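Local coordinates for protein amicyanin (Paracoccus versutus, PDB 1ID2) that carries electrons through a type 1 blue copper site held at one end of a small beta barrel of the plastocyanin/azurin family, at residues E50-F58 against A67-K75. Sequence-based numbering, arbitrary orientation.
Sequences EVMPHNVAF and AFRGEMMTK. With CU (copper (II) ion), chain D.
N55 turns its CG between its backbone N and carbonyl carbon (chi1 77°), which brings the amide to the loop beyond strand 68-69, where ND2 donates to G70 O at 2.8 Å, almost in the amide's own plane. R69, its chain bent at chi2 and chi3, passes one guanidinium face, near its rim, under that same ND2, the two planes 57° apart, in packing rather than a hydrogen bond. An amide suits this place because it can give and accept at once: ND2 serves G70 O while OD1 takes the backbone N-H of T94, tying the hairpin to the loop that carries C93 and H96. G70, with no side chain, lets V56 O lie close to its CA while its N donates to that oxygen at 2.7 Å. Beyond it, F58 and F68 pair through both backbone bonds, and their rings lie side by side, F68 CD1 meeting the F58 edge at CD2 (3.9 Å). Toward the other end, H54 and M73 exchange backbone bonds, M73 N reaching H54 O at 2.8 Å. The flexible thioether of M72 curls back so that CE packs on P53 CB (3.6 Å) and SD on N55 CB. H54 points its CB away from 67-75, and its ND1 binds copper at 2.0 Å; NE2 donates to the anti lone pair of E50 OE2, which probably steadies the imidazole. C93, H96 and M99 complete the metal site. On the inner side, V56 and M73 rest on W46 of strand 43-48, while F58 packs between strands 77-83 and 87-92.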
# COMPACT_ATOMS: atom_id res chain seq x y z
N GLU A 50 -2.64 -10.02 -10.31
CA GLU A 50 -3.05 -11.42 -10.39
C GLU A 50 -4.40 -11.68 -9.77
O GLU A 50 -4.92 -10.84 -9.02
CB GLU A 50 -1.99 -12.34 -9.78
CG GLU A 50 -1.46 -11.93 -8.40
CD GLU A 50 -0.30 -12.81 -7.93
OE1 GLU A 50 0.41 -13.38 -8.77
OE2 GLU A 50 -0.05 -12.87 -6.71
N VAL A 51 -4.94 -12.87 -9.99
CA VAL A 51 -6.25 -13.24 -9.44
C VAL A 51 -6.30 -13.55 -7.94
O VAL A 51 -7.37 -13.54 -7.34
CB VAL A 51 -6.88 -14.44 -10.20
CG1 VAL A 51 -7.31 -14.00 -11.56
CG2 VAL A 51 -5.88 -15.55 -10.35
N MET A 52 -5.16 -13.91 -7.34
CA MET A 52 -5.05 -13.98 -5.88
C MET A 52 -5.28 -12.61 -5.27
O MET A 52 -4.56 -11.67 -5.55
CB MET A 52 -3.65 -14.45 -5.48
CG MET A 52 -3.47 -14.66 -3.99
SD MET A 52 -4.24 -16.17 -3.43
CE MET A 52 -2.90 -17.36 -3.68
N PRO A 53 -6.19 -12.52 -4.31
CA PRO A 53 -6.38 -11.18 -3.76
C PRO A 53 -5.28 -10.83 -2.78
O PRO A 53 -4.79 -11.70 -2.05
CB PRO A 53 -7.77 -11.26 -3.11
CG PRO A 53 -8.43 -12.45 -3.80
CD PRO A 53 -7.30 -13.42 -3.95
N HIS A 54 -4.91 -9.56 -2.75
CA HIS A 54 -3.83 -9.07 -1.92
C HIS A 54 -4.25 -7.72 -1.34
O HIS A 54 -5.06 -7.03 -1.94
CB HIS A 54 -2.56 -8.91 -2.74
CG HIS A 54 -2.03 -10.21 -3.29
ND1 HIS A 54 -1.56 -11.20 -2.46
CD2 HIS A 54 -1.78 -10.55 -4.57
CE1 HIS A 54 -1.05 -12.12 -3.26
NE2 HIS A 54 -1.16 -11.78 -4.54
N ASN A 55 -3.85 -7.44 -0.10
CA ASN A 55 -4.08 -6.12 0.47
C ASN A 55 -2.79 -5.53 1.01
O ASN A 55 -1.69 -6.03 0.71
CB ASN A 55 -5.16 -6.15 1.57
CG ASN A 55 -4.65 -6.71 2.88
OD1 ASN A 55 -3.72 -7.49 2.90
ND2 ASN A 55 -5.33 -6.39 3.99
N VAL A 56 -2.90 -4.34 1.62
CA VAL A 56 -1.78 -3.68 2.30
C VAL A 56 -2.20 -3.47 3.75
O VAL A 56 -3.31 -3.01 3.99
CB VAL A 56 -1.45 -2.30 1.65
CG1 VAL A 56 -0.45 -1.52 2.48
CG2 VAL A 56 -0.85 -2.54 0.28
N ALA A 57 -1.41 -4.01 4.69
CA ALA A 57 -1.72 -3.93 6.12
C ALA A 57 -0.51 -3.55 6.98
O ALA A 57 0.65 -3.70 6.58
CB ALA A 57 -2.33 -5.24 6.61
N PHE A 58 -0.81 -2.90 8.11
CA PHE A 58 0.22 -2.40 9.02
C PHE A 58 -0.14 -2.95 10.40
O PHE A 58 -1.32 -3.02 10.75
CB PHE A 58 0.25 -0.86 9.06
CG PHE A 58 0.62 -0.18 7.72
CD1 PHE A 58 1.94 0.03 7.36
CD2 PHE A 58 -0.37 0.24 6.84
CE1 PHE A 58 2.27 0.63 6.14
CE2 PHE A 58 -0.04 0.85 5.62
CZ PHE A 58 1.27 1.04 5.27
N ALA A 67 -3.77 -1.00 14.49
CA ALA A 67 -3.46 -1.72 13.25
C ALA A 67 -4.35 -1.22 12.12
O ALA A 67 -5.52 -0.86 12.35
CB ALA A 67 -3.68 -3.21 13.45
N PHE A 68 -3.82 -1.31 10.90
CA PHE A 68 -4.53 -0.91 9.70
C PHE A 68 -4.53 -2.05 8.67
O PHE A 68 -3.48 -2.58 8.31
CB PHE A 68 -3.88 0.36 9.10
CG PHE A 68 -4.61 0.91 7.90
CD1 PHE A 68 -4.24 0.52 6.62
CD2 PHE A 68 -5.77 1.65 8.07
CE1 PHE A 68 -5.02 0.85 5.52
CE2 PHE A 68 -6.57 1.99 6.97
CZ PHE A 68 -6.20 1.58 5.70
N ARG A 69 -5.72 -2.45 8.23
CA ARG A 69 -5.84 -3.48 7.23
C ARG A 69 -6.56 -2.90 6.03
O ARG A 69 -7.72 -2.54 6.13
CB ARG A 69 -6.65 -4.64 7.78
CG ARG A 69 -6.42 -5.94 7.05
CD ARG A 69 -7.72 -6.69 6.81
NE ARG A 69 -8.32 -6.32 5.53
CZ ARG A 69 -8.70 -7.19 4.59
NH1 ARG A 69 -8.55 -8.50 4.76
NH2 ARG A 69 -9.32 -6.74 3.51
N GLY A 70 -5.87 -2.81 4.89
CA GLY A 70 -6.50 -2.28 3.70
C GLY A 70 -7.47 -3.30 3.15
O GLY A 70 -7.35 -4.48 3.47
N GLU A 71 -8.41 -2.88 2.32
CA GLU A 71 -9.32 -3.81 1.67
C GLU A 71 -8.59 -4.61 0.59
O GLU A 71 -7.57 -4.15 0.06
CB GLU A 71 -10.48 -3.04 1.03
CG GLU A 71 -11.58 -2.66 2.02
CD GLU A 71 -12.81 -2.08 1.33
OE1 GLU A 71 -13.28 -2.64 0.31
OE2 GLU A 71 -13.34 -1.07 1.84
N MET A 72 -9.06 -5.83 0.34
CA MET A 72 -8.48 -6.73 -0.68
C MET A 72 -8.68 -6.25 -2.13
O MET A 72 -9.76 -5.78 -2.47
CB MET A 72 -9.09 -8.13 -0.55
CG MET A 72 -8.98 -8.75 0.84
SD MET A 72 -7.29 -9.01 1.40
CE MET A 72 -6.78 -10.02 0.12
N MET A 73 -7.60 -6.25 -2.91
CA MET A 73 -7.65 -5.97 -4.35
C MET A 73 -7.72 -7.31 -5.04
O MET A 73 -7.11 -8.30 -4.60
CB MET A 73 -6.38 -5.28 -4.86
CG MET A 73 -6.11 -3.90 -4.29
SD MET A 73 -4.37 -3.36 -4.47
CE MET A 73 -3.72 -3.71 -2.83
N THR A 74 -8.59 -7.38 -6.03
CA THR A 74 -8.55 -8.46 -6.98
C THR A 74 -7.80 -7.92 -8.18
O THR A 74 -7.18 -6.84 -8.10
CB THR A 74 -9.97 -8.89 -7.37
OG1 THR A 74 -10.66 -7.80 -7.99
CG2 THR A 74 -10.74 -9.30 -6.13
N LYS A 75 -7.76 -8.73 -9.23
CA LYS A 75 -6.90 -8.47 -10.38
C LYS A 75 -7.13 -7.08 -10.98
O LYS A 75 -8.26 -6.70 -11.29
CB LYS A 75 -7.14 -9.56 -11.43
CG LYS A 75 -6.24 -9.42 -12.62
CD LYS A 75 -6.53 -10.50 -13.63
CE LYS A 75 -5.74 -10.29 -14.90
NZ LYS A 75 -4.34 -9.92 -14.61
CU CU D . -1.26 -11.32 -0.47
O HOH W 1 -5.47 -3.05 0.66